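Local coordinates for carboxyvinyl-carboxyphosphonate phosphorylmutase (Bacillus anthracis, PDB 4IQD), which belongs to the phosphoenolpyruvate phosphomutase family of enzymes, which fold as an alpha/beta (TIM) barrel, at residues E76-A81 with V111-A116; N28-I33 with Y227-F232; E179-Y184 with S208-P213. All coordinates share one frame; numbering follows the deposited sequence. Where two conformers were deposited one is given.

Contact 1 of 3, residues E76-A81 with V111-A116. With PYR (pyruvic acid), chain F.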
loop_
_atom_site.group_PDB
_atom_site.type_symbol
_atom_site.label_atom_id
_atom_site.label_comp_id
_atom_site.label_asym_id
_atom_site.label_seq_id
_atom_site.Cartn_x
_atom_site.Cartn_y
_atom_site.Cartn_z
ATOM N N GLU A 76 11.260 -6.055 -6.223
ATOM C CA GLU A 76 10.163 -5.280 -5.655
ATOM C C GLU A 76 8.875 -6.086 -5.624
ATOM O O GLU A 76 8.171 -6.112 -4.617
ATOM C CB GLU A 76 9.937 -4.006 -6.467
ATOM C CG GLU A 76 11.048 -2.982 -6.341
ATOM C CD GLU A 76 10.918 -1.858 -7.346
ATOM O OE1 GLU A 76 10.651 -2.150 -8.528
ATOM O OE2 GLU A 76 11.081 -0.683 -6.956
ATOM N N VAL A 77 8.569 -6.735 -6.742
ATOM C CA VAL A 77 7.349 -7.519 -6.865
ATOM C C VAL A 77 7.365 -8.704 -5.906
ATOM O O VAL A 77 6.346 -9.042 -5.302
ATOM C CB VAL A 77 7.152 -8.019 -8.305
ATOM C CG1 VAL A 77 5.854 -8.797 -8.429
ATOM C CG2 VAL A 77 7.168 -6.847 -9.272
ATOM N N ALA A 78 8.533 -9.320 -5.755
ATOM C CA ALA A 78 8.685 -10.469 -4.873
ATOM C C ALA A 78 8.543 -10.086 -3.398
ATOM O O ALA A 78 8.138 -10.905 -2.574
ATOM C CB ALA A 78 10.019 -11.154 -5.124
ATOM N N GLU A 79 8.873 -8.841 -3.067
ATOM C CA GLU A 79 8.740 -8.367 -1.690
ATOM C C GLU A 79 7.296 -8.041 -1.322
ATOM O O GLU A 79 6.847 -8.353 -0.226
ATOM C CB GLU A 79 9.625 -7.150 -1.438
ATOM C CG GLU A 79 10.958 -7.478 -0.799
ATOM C CD GLU A 79 11.474 -6.351 0.074
ATOM O OE1 GLU A 79 12.139 -6.645 1.090
ATOM O OE2 GLU A 79 11.211 -5.173 -0.251
ATOM N N ARG A 80 6.572 -7.400 -2.230
ATOM C CA ARG A 80 5.165 -7.123 -1.983
ATOM C C ARG A 80 4.397 -8.438 -1.910
ATOM O O ARG A 80 3.449 -8.570 -1.141
ATOM C CB ARG A 80 4.587 -6.211 -3.066
ATOM C CG ARG A 80 3.129 -5.806 -2.856
ATOM C CD ARG A 80 2.894 -5.091 -1.526
ATOM N NE ARG A 80 3.676 -3.864 -1.385
ATOM C CZ ARG A 80 3.294 -2.670 -1.830
ATOM N NH1 ARG A 80 2.137 -2.533 -2.461
ATOM N NH2 ARG A 80 4.073 -1.612 -1.651
ATOM N N ALA A 81 4.824 -9.417 -2.703
ATOM C CA ALA A 81 4.204 -10.735 -2.686
ATOM C C ALA A 81 4.469 -11.415 -1.355
ATOM O O ALA A 81 3.623 -12.147 -0.841
ATOM C CB ALA A 81 4.727 -11.585 -3.833
ATOM N N VAL A 111 12.919 -18.226 -8.676
ATOM C CA VAL A 111 13.479 -18.552 -7.371
ATOM C C VAL A 111 12.977 -17.581 -6.317
ATOM O O VAL A 111 12.593 -17.986 -5.222
ATOM C CB VAL A 111 15.011 -18.497 -7.378
ATOM C CG1 VAL A 111 15.557 -18.918 -6.026
ATOM C CG2 VAL A 111 15.565 -19.382 -8.470
ATOM N N GLU A 112 12.985 -16.297 -6.658
ATOM C CA GLU A 112 12.555 -15.253 -5.736
ATOM C C GLU A 112 11.103 -15.432 -5.321
ATOM O O GLU A 112 10.738 -15.153 -4.182
ATOM C CB GLU A 112 12.744 -13.872 -6.361
ATOM C CG GLU A 112 14.191 -13.462 -6.552
ATOM C CD GLU A 112 14.319 -12.125 -7.253
ATOM O OE1 GLU A 112 13.425 -11.794 -8.059
ATOM O OE2 GLU A 112 15.305 -11.405 -6.992
HETATM N N MSE A 113 10.272 -15.898 -6.247
HETATM C CA MSE A 113 8.863 -16.124 -5.945
HETATM C C MSE A 113 8.676 -17.344 -5.043
HETATM O O MSE A 113 7.826 -17.345 -4.158
HETATM C CB MSE A 113 8.049 -16.266 -7.233
HETATM C CG MSE A 113 8.075 -15.021 -8.119
HETATM SE SE MSE A 113 7.397 -13.404 -7.250
HETATM C CE MSE A 113 8.185 -12.069 -8.426
ATOM N N VAL A 114 9.476 -18.380 -5.266
ATOM C CA VAL A 114 9.429 -19.564 -4.419
ATOM C C VAL A 114 9.899 -19.199 -3.021
ATOM O O VAL A 114 9.337 -19.650 -2.022
ATOM C CB VAL A 114 10.294 -20.703 -4.990
ATOM C CG1 VAL A 114 10.524 -21.783 -3.947
ATOM C CG2 VAL A 114 9.643 -21.288 -6.237
ATOM N N GLU A 115 10.927 -18.360 -2.958
ATOM C CA GLU A 115 11.417 -17.851 -1.686
ATOM C C GLU A 115 10.333 -17.074 -0.951
ATOM O O GLU A 115 10.211 -17.169 0.269
ATOM C CB GLU A 115 12.646 -16.973 -1.896
ATOM C CG GLU A 115 13.881 -17.746 -2.313
ATOM C CD GLU A 115 15.121 -16.884 -2.324
ATOM O OE1 GLU A 115 14.984 -15.653 -2.467
ATOM O OE2 GLU A 115 16.231 -17.434 -2.180
ATOM N N ALA A 116 9.531 -16.324 -1.699
ATOM C CA ALA A 116 8.440 -15.554 -1.110
ATOM C C ALA A 116 7.239 -16.438 -0.788
ATOM O O ALA A 116 6.220 -15.952 -0.297
ATOM C CB ALA A 116 8.031 -14.418 -2.035
HETATM C C PYR F . 7.496 -2.407 0.381
HETATM O O PYR F . 8.796 -2.249 0.429
HETATM O OXT PYR F . 6.703 -1.369 0.485
HETATM C CA PYR F . 6.962 -3.679 0.212
HETATM O O3 PYR F . 5.800 -3.832 -0.369
HETATM C CB PYR F . 7.721 -4.877 0.700
#

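Contact 2 of 3, residues N28-I33 with Y227-F232. With PYR (pyruvic acid), chain E.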
loop_
_atom_site.group_PDB
_atom_site.type_symbol
_atom_site.label_atom_id
_atom_site.label_comp_id
_atom_site.label_asym_id
_atom_site.label_seq_id
_atom_site.Cartn_x
_atom_site.Cartn_y
_atom_site.Cartn_z
ATOM N N ASN A 28 -14.472 -28.357 -8.378
ATOM C CA ASN A 28 -15.663 -28.334 -9.207
ATOM C C ASN A 28 -16.222 -26.923 -9.346
ATOM O O ASN A 28 -16.703 -26.540 -10.410
ATOM C CB ASN A 28 -16.718 -29.268 -8.614
ATOM C CG ASN A 28 -17.579 -29.918 -9.671
ATOM O OD1 ASN A 28 -17.270 -29.864 -10.861
ATOM N ND2 ASN A 28 -18.665 -30.548 -9.241
ATOM N N GLU A 29 -16.145 -26.152 -8.266
ATOM C CA GLU A 29 -16.667 -24.788 -8.254
ATOM C C GLU A 29 -15.592 -23.768 -8.617
ATOM O O GLU A 29 -14.423 -23.925 -8.260
ATOM C CB GLU A 29 -17.282 -24.458 -6.890
ATOM C CG GLU A 29 -18.757 -24.070 -6.951
ATOM C CD GLU A 29 -18.979 -22.631 -7.393
ATOM O OE1 GLU A 29 -18.881 -21.725 -6.537
ATOM O OE2 GLU A 29 -19.254 -22.403 -8.591
ATOM N N ILE A 30 -15.995 -22.723 -9.330
ATOM C CA ILE A 30 -15.049 -21.743 -9.844
ATOM C C ILE A 30 -14.315 -21.023 -8.712
ATOM O O ILE A 30 -14.891 -20.736 -7.665
ATOM C CB ILE A 30 -15.744 -20.737 -10.791
ATOM C CG1 ILE A 30 -14.725 -19.784 -11.420
ATOM C CG2 ILE A 30 -16.845 -19.985 -10.059
ATOM C CD1 ILE A 30 -14.891 -19.605 -12.913
ATOM N N LEU A 31 -13.028 -20.766 -8.920
ATOM C CA LEU A 31 -12.211 -20.093 -7.921
ATOM C C LEU A 31 -12.147 -18.598 -8.194
ATOM O O LEU A 31 -11.694 -18.174 -9.253
ATOM C CB LEU A 31 -10.799 -20.675 -7.916
ATOM C CG LEU A 31 -9.799 -19.979 -6.993
ATOM C CD1 LEU A 31 -10.179 -20.182 -5.533
ATOM C CD2 LEU A 31 -8.387 -20.472 -7.262
ATOM N N GLN A 32 -12.614 -17.800 -7.242
ATOM C CA GLN A 32 -12.484 -16.357 -7.361
ATOM C C GLN A 32 -11.174 -15.910 -6.725
ATOM O O GLN A 32 -10.883 -16.241 -5.576
ATOM C CB GLN A 32 -13.666 -15.643 -6.710
ATOM C CG GLN A 32 -15.000 -15.878 -7.393
ATOM C CD GLN A 32 -16.114 -15.058 -6.774
ATOM O OE1 GLN A 32 -16.482 -15.263 -5.618
ATOM N NE2 GLN A 32 -16.652 -14.116 -7.539
ATOM N N ILE A 33 -10.380 -15.167 -7.487
ATOM C CA ILE A 33 -9.069 -14.726 -7.032
ATOM C C ILE A 33 -8.966 -13.207 -7.084
ATOM O O ILE A 33 -8.716 -12.628 -8.139
ATOM C CB ILE A 33 -7.948 -15.328 -7.893
ATOM C CG1 ILE A 33 -8.090 -16.847 -7.980
ATOM C CG2 ILE A 33 -6.591 -14.956 -7.329
ATOM C CD1 ILE A 33 -6.975 -17.507 -8.747
ATOM N N TYR A 227 -19.688 -10.624 -16.488
ATOM C CA TYR A 227 -20.271 -11.913 -16.185
ATOM C C TYR A 227 -20.024 -12.239 -14.727
ATOM O O TYR A 227 -19.025 -11.816 -14.151
ATOM C CB TYR A 227 -19.639 -13.002 -17.044
ATOM C CG TYR A 227 -19.968 -12.914 -18.510
ATOM C CD1 TYR A 227 -19.003 -12.553 -19.434
ATOM C CD2 TYR A 227 -21.244 -13.201 -18.970
ATOM C CE1 TYR A 227 -19.297 -12.480 -20.779
ATOM C CE2 TYR A 227 -21.549 -13.130 -20.310
ATOM C CZ TYR A 227 -20.573 -12.767 -21.213
ATOM O OH TYR A 227 -20.870 -12.694 -22.554
ATOM N N SER A 228 -20.929 -12.999 -14.128
ATOM C CA SER A 228 -20.708 -13.476 -12.773
ATOM C C SER A 228 -19.714 -14.629 -12.828
ATOM O O SER A 228 -19.396 -15.125 -13.908
ATOM C CB SER A 228 -22.024 -13.915 -12.125
ATOM O OG SER A 228 -22.592 -15.021 -12.803
ATOM N N ALA A 229 -19.218 -15.045 -11.669
ATOM C CA ALA A 229 -18.296 -16.172 -11.604
ATOM C C ALA A 229 -19.009 -17.459 -12.009
ATOM O O ALA A 229 -18.427 -18.327 -12.657
ATOM C CB ALA A 229 -17.712 -16.299 -10.214
ATOM N N GLU A 230 -20.276 -17.566 -11.621
ATOM C CA GLU A 230 -21.115 -18.697 -12.001
ATOM C C GLU A 230 -21.252 -18.739 -13.513
ATOM O O GLU A 230 -21.212 -19.807 -14.122
ATOM C CB GLU A 230 -22.496 -18.578 -11.348
ATOM C CG GLU A 230 -23.517 -19.609 -11.815
ATOM C CD GLU A 230 -23.337 -20.964 -11.155
ATOM O OE1 GLU A 230 -22.581 -21.051 -10.162
ATOM O OE2 GLU A 230 -23.957 -21.941 -11.630
ATOM N N GLU A 231 -21.405 -17.567 -14.117
ATOM C CA GLU A 231 -21.478 -17.477 -15.566
ATOM C C GLU A 231 -20.192 -17.983 -16.213
ATOM O O GLU A 231 -20.241 -18.895 -17.022
ATOM C CB GLU A 231 -21.835 -16.057 -16.014
ATOM C CG GLU A 231 -23.337 -15.788 -15.976
ATOM C CD GLU A 231 -23.684 -14.314 -15.984
ATOM O OE1 GLU A 231 -24.812 -13.964 -16.388
ATOM O OE2 GLU A 231 -22.835 -13.500 -15.575
ATOM N N PHE A 232 -19.048 -17.429 -15.823
ATOM C CA PHE A 232 -17.756 -17.905 -16.321
ATOM C C PHE A 232 -17.576 -19.409 -16.162
ATOM O O PHE A 232 -16.978 -20.063 -17.013
ATOM C CB PHE A 232 -16.607 -17.212 -15.597
ATOM C CG PHE A 232 -16.419 -15.785 -15.990
ATOM C CD1 PHE A 232 -16.642 -14.775 -15.078
ATOM C CD2 PHE A 232 -16.013 -15.454 -17.270
ATOM C CE1 PHE A 232 -16.472 -13.468 -15.433
ATOM C CE2 PHE A 232 -15.835 -14.139 -17.632
ATOM C CZ PHE A 232 -16.065 -13.142 -16.711
HETATM C C PYR E . -24.288 -10.352 -18.375
HETATM O O PYR E . -22.986 -10.279 -18.503
HETATM O OXT PYR E . -24.933 -11.389 -18.852
HETATM C CA PYR E . -24.985 -9.321 -17.753
HETATM O O3 PYR E . -26.279 -9.219 -17.908
HETATM C CB PYR E . -24.272 -8.330 -16.884
#

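Contact 3 of 3, residues E179-Y184 with S208-P213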
loop_
_atom_site.group_PDB
_atom_site.type_symbol
_atom_site.label_atom_id
_atom_site.label_comp_id
_atom_site.label_asym_id
_atom_site.label_seq_id
_atom_site.Cartn_x
_atom_site.Cartn_y
_atom_site.Cartn_z
ATOM N N GLU A 179 -3.266 -22.292 -30.825
ATOM C CA GLU A 179 -1.992 -22.927 -31.137
ATOM C C GLU A 179 -0.922 -22.544 -30.121
ATOM O O GLU A 179 -0.236 -23.410 -29.583
ATOM C CB GLU A 179 -1.533 -22.568 -32.552
ATOM C CG GLU A 179 -2.267 -23.318 -33.654
ATOM C CD GLU A 179 -1.938 -24.799 -33.673
ATOM O OE1 GLU A 179 -2.874 -25.620 -33.568
ATOM O OE2 GLU A 179 -0.743 -25.142 -33.798
ATOM N N ARG A 180 -0.785 -21.246 -29.866
ATOM C CA ARG A 180 0.168 -20.757 -28.877
ATOM C C ARG A 180 -0.105 -21.399 -27.529
ATOM O O ARG A 180 0.797 -21.951 -26.908
ATOM C CB ARG A 180 0.083 -19.238 -28.735
ATOM C CG ARG A 180 0.798 -18.447 -29.814
ATOM C CD ARG A 180 0.877 -16.984 -29.413
ATOM N NE ARG A 180 1.634 -16.171 -30.356
ATOM C CZ ARG A 180 2.930 -15.897 -30.240
ATOM N NH1 ARG A 180 3.629 -16.379 -29.224
ATOM N NH2 ARG A 180 3.532 -15.142 -31.147
ATOM N N ALA A 181 -1.365 -21.345 -27.109
ATOM C CA ALA A 181 -1.793 -21.880 -25.820
ATOM C C ALA A 181 -1.373 -23.330 -25.603
ATOM O O ALA A 181 -0.757 -23.655 -24.592
ATOM C CB ALA A 181 -3.303 -21.739 -25.665
ATOM N N ASN A 182 -1.700 -24.195 -26.556
ATOM C CA ASN A 182 -1.372 -25.611 -26.439
ATOM C C ASN A 182 0.130 -25.869 -26.408
ATOM O O ASN A 182 0.585 -26.875 -25.866
ATOM C CB ASN A 182 -2.022 -26.415 -27.567
ATOM C CG ASN A 182 -3.517 -26.589 -27.374
ATOM O OD1 ASN A 182 -4.001 -26.714 -26.250
ATOM N ND2 ASN A 182 -4.257 -26.599 -28.478
ATOM N N ALA A 183 0.896 -24.955 -26.993
ATOM C CA ALA A 183 2.347 -25.059 -26.972
ATOM C C ALA A 183 2.864 -24.749 -25.579
ATOM O O ALA A 183 3.712 -25.462 -25.046
ATOM C CB ALA A 183 2.961 -24.112 -27.979
ATOM N N TYR A 184 2.338 -23.678 -24.996
ATOM C CA TYR A 184 2.740 -23.249 -23.668
ATOM C C TYR A 184 2.397 -24.327 -22.645
ATOM O O TYR A 184 3.128 -24.534 -21.679
ATOM C CB TYR A 184 2.039 -21.944 -23.295
ATOM C CG TYR A 184 2.301 -20.781 -24.232
ATOM C CD1 TYR A 184 3.431 -20.740 -25.040
ATOM C CD2 TYR A 184 1.414 -19.715 -24.296
ATOM C CE1 TYR A 184 3.662 -19.667 -25.890
ATOM C CE2 TYR A 184 1.635 -18.644 -25.140
ATOM C CZ TYR A 184 2.758 -18.623 -25.934
ATOM O OH TYR A 184 2.969 -17.551 -26.772
ATOM N N SER A 208 -12.569 -25.942 -25.388
ATOM C CA SER A 208 -12.728 -27.234 -26.041
ATOM C C SER A 208 -11.462 -27.670 -26.761
ATOM O O SER A 208 -11.196 -28.860 -26.901
ATOM C CB SER A 208 -13.884 -27.181 -27.037
ATOM O OG SER A 208 -14.193 -28.478 -27.513
ATOM N N LYS A 209 -10.682 -26.702 -27.218
ATOM C CA LYS A 209 -9.511 -27.003 -28.027
ATOM C C LYS A 209 -8.210 -26.936 -27.234
ATOM O O LYS A 209 -7.151 -27.278 -27.754
ATOM C CB LYS A 209 -9.437 -26.052 -29.223
ATOM C CG LYS A 209 -9.245 -26.747 -30.564
ATOM C CD LYS A 209 -10.573 -27.173 -31.162
ATOM C CE LYS A 209 -10.372 -28.049 -32.385
ATOM N NZ LYS A 209 -9.500 -27.403 -33.406
ATOM N N VAL A 210 -8.288 -26.496 -25.981
ATOM C CA VAL A 210 -7.091 -26.331 -25.156
ATOM C C VAL A 210 -7.116 -27.240 -23.920
ATOM O O VAL A 210 -8.080 -27.234 -23.157
ATOM C CB VAL A 210 -6.905 -24.859 -24.730
ATOM C CG1 VAL A 210 -5.736 -24.719 -23.772
ATOM C CG2 VAL A 210 -6.704 -23.973 -25.952
ATOM N N ASN A 211 -6.044 -28.005 -23.723
ATOM C CA ASN A 211 -5.980 -28.986 -22.637
ATOM C C ASN A 211 -5.463 -28.437 -21.303
ATOM O O ASN A 211 -4.467 -28.922 -20.766
ATOM C CB ASN A 211 -5.142 -30.198 -23.059
ATOM C CG ASN A 211 -3.726 -29.820 -23.456
ATOM O OD1 ASN A 211 -3.506 -28.821 -24.140
ATOM N ND2 ASN A 211 -2.755 -30.617 -23.021
ATOM N N ALA A 212 -6.158 -27.443 -20.765
ATOM C CA ALA A 212 -5.751 -26.795 -19.523
ATOM C C ALA A 212 -6.923 -26.059 -18.899
ATOM O O ALA A 212 -7.851 -25.667 -19.599
ATOM C CB ALA A 212 -4.606 -25.824 -19.779
ATOM N N PRO A 213 -6.891 -25.873 -17.573
ATOM C CA PRO A 213 -7.857 -24.979 -16.934
ATOM C C PRO A 213 -7.679 -23.564 -17.463
ATOM O O PRO A 213 -6.568 -23.186 -17.828
ATOM C CB PRO A 213 -7.456 -25.031 -15.460
ATOM C CG PRO A 213 -6.770 -26.339 -15.299
ATOM C CD PRO A 213 -6.051 -26.577 -16.588
#

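Contact 1 of 3, residues E76-A81 with V111-A116
With CG anti to the carbonyl carbon (chi1 -62°) and a bend at chi2 (-59°), Met113, which is built as selenomethionine, reaches across from helix 103-115 to Ala78 and Val77 of helix 74-88, although its CB does not point straight across. CE comes to rest 3.9 Å from CB of Ala78 and lies as near, 3.8 Å, to the backbone N of the same residue, while SE rides over Ala78 CA. On Val77 the branch that meets it is CG1, the one anti to the backbone N, at 4.0 Å from Met113 CE.

Small residues let the helices come close. Their axes approach to 9.2 Å and run nearly parallel, crossing at -16°, with Ala78 CB directed into the seam. There it meets CB of Glu112 at 4.0 Å, and CB of Ala116 sits 3.6 Å from Ala78 O. Glu112 contributes only its aliphatic root to this interface; its carboxylate goes elsewhere, to Ser74 by a hydrogen bond and to Arg108 by a salt bridge.

Arg80 serves a different side of helix 74-88. Bent at chi2 and chi3, it offers its guanidinium edge to a pyruvic acid of the pocket formed with Glu79 and Asp83. NH2 makes a weak bond of 3.4 Å to OXT of the pyruvic acid, and NH1 donates to His37 O. Arg80 of the second subunit also binds this ligand through NH2, so the site lies where two copies meet. No hydrogen bond links the two helix segments: they are joined by apolar packing, while the polar groups, Arg80 and the Glu112 carboxylate, find their partners elsewhere, the ligand among them.

Contact 2 of 3, residues N28-I33 with Y227-F232
Phe232, which meets Ile30 through its CB, has Tyr227 CB on one face of its ring, 3.5 Å above the plane and offset toward the rim; at the edge of the Tyr227 ring, in plane, lies Glu231 OE2. Glu231 belongs to the capping box that starts helix 229-234 of the TIM barrel: Ser228 is the N-cap, and its OG accepts from Glu231 N at 3.1 Å, while the return bond from Ser228 N to Glu231 OE2 is modelled too short to trust in detail.

The helix start leans on the first barrel strand. Ile30 holds CG1 anti to the backbone N (chi1 -175°), which puts CG2 against Ala229, 3.8 Å from its CB; CD1, whose place depends on chi2 as well, lies 4.0 Å from Phe232 CB. At the exposed end of the contact, the carboxylates of Glu29 and Glu230 face a like charge, with their planes 31° apart; that would tend to raise their proton affinity. Tyr227 and Glu231 also line a pyruvic acid pocket, on another side of the helix start from Ile30. Gln32, whose NE2 is hydrogen-bonded to Tyr242 OH, brings that same nitrogen to 3.6 Å from Ala229 CB.

Contact 3 of 3, residues E179-Y184 with S208-P213
This is a side-chain-to-backbone clasp on the outside of the barrel, where Asn182 of helix 174-187 grips the chain just as helix 200-209 ends and heads for strand 215-217. Asn182 ND2 donates to Lys209 O over 3.1 Å. The bond is fairly straight (162° at the hydrogen), and the acceptor lies close to the amide plane of Asn182, although the donor is tilted from the carbonyl plane of Lys209. From the other end of the same amide, OD1 takes a weak bond of 3.5 Å from Asn211 N. One side chain thus spans Val210, the first residue to leave helical geometry, and the double hold should limit rotation of the amide.

Having CG anti to the carbonyl carbon (chi1 -74°) turns this amide across the gap to the neighbouring backbone. OD1 also packs close to Val210, 3.3 Å from its CA. An apolar pair adds to the contact: Val210 CG2 lies 4.1 Å from Ala181 CB.

Elsewhere on helix 174-187, Arg180 NH1 donates to Tyr184 OH at 2.8 Å, in the guanidinium plane, and that hydroxyl also bonds Asp125. Asn211 then centres an inverse gamma turn, closed by a weak bond from Ala212 N to Val210 O, in a helix-to-strand return loop of an alpha/beta barrel.

In the fold
Contact 2 opens first, near the N terminus, where 28-33 enters the first barrel strand, and closes last, at 227-232, so its loop takes in most of the barrel. Contacts 1 and 3 both nest inside that loop and follow each other in series; none of the three cross. Contact 1 closes a short loop through strand 92-95, joining the helices on either side of it in sequence; contact 3 closes one through strand 191-194, tying helix 174-187 to the end of helix 200-209 and the turn after it. Contact 2 instead brings the late helix 229-234 against the first strand, which pairs with strand 239-242. Contacts 1 and 2 lie on opposite sides of the chain's centre.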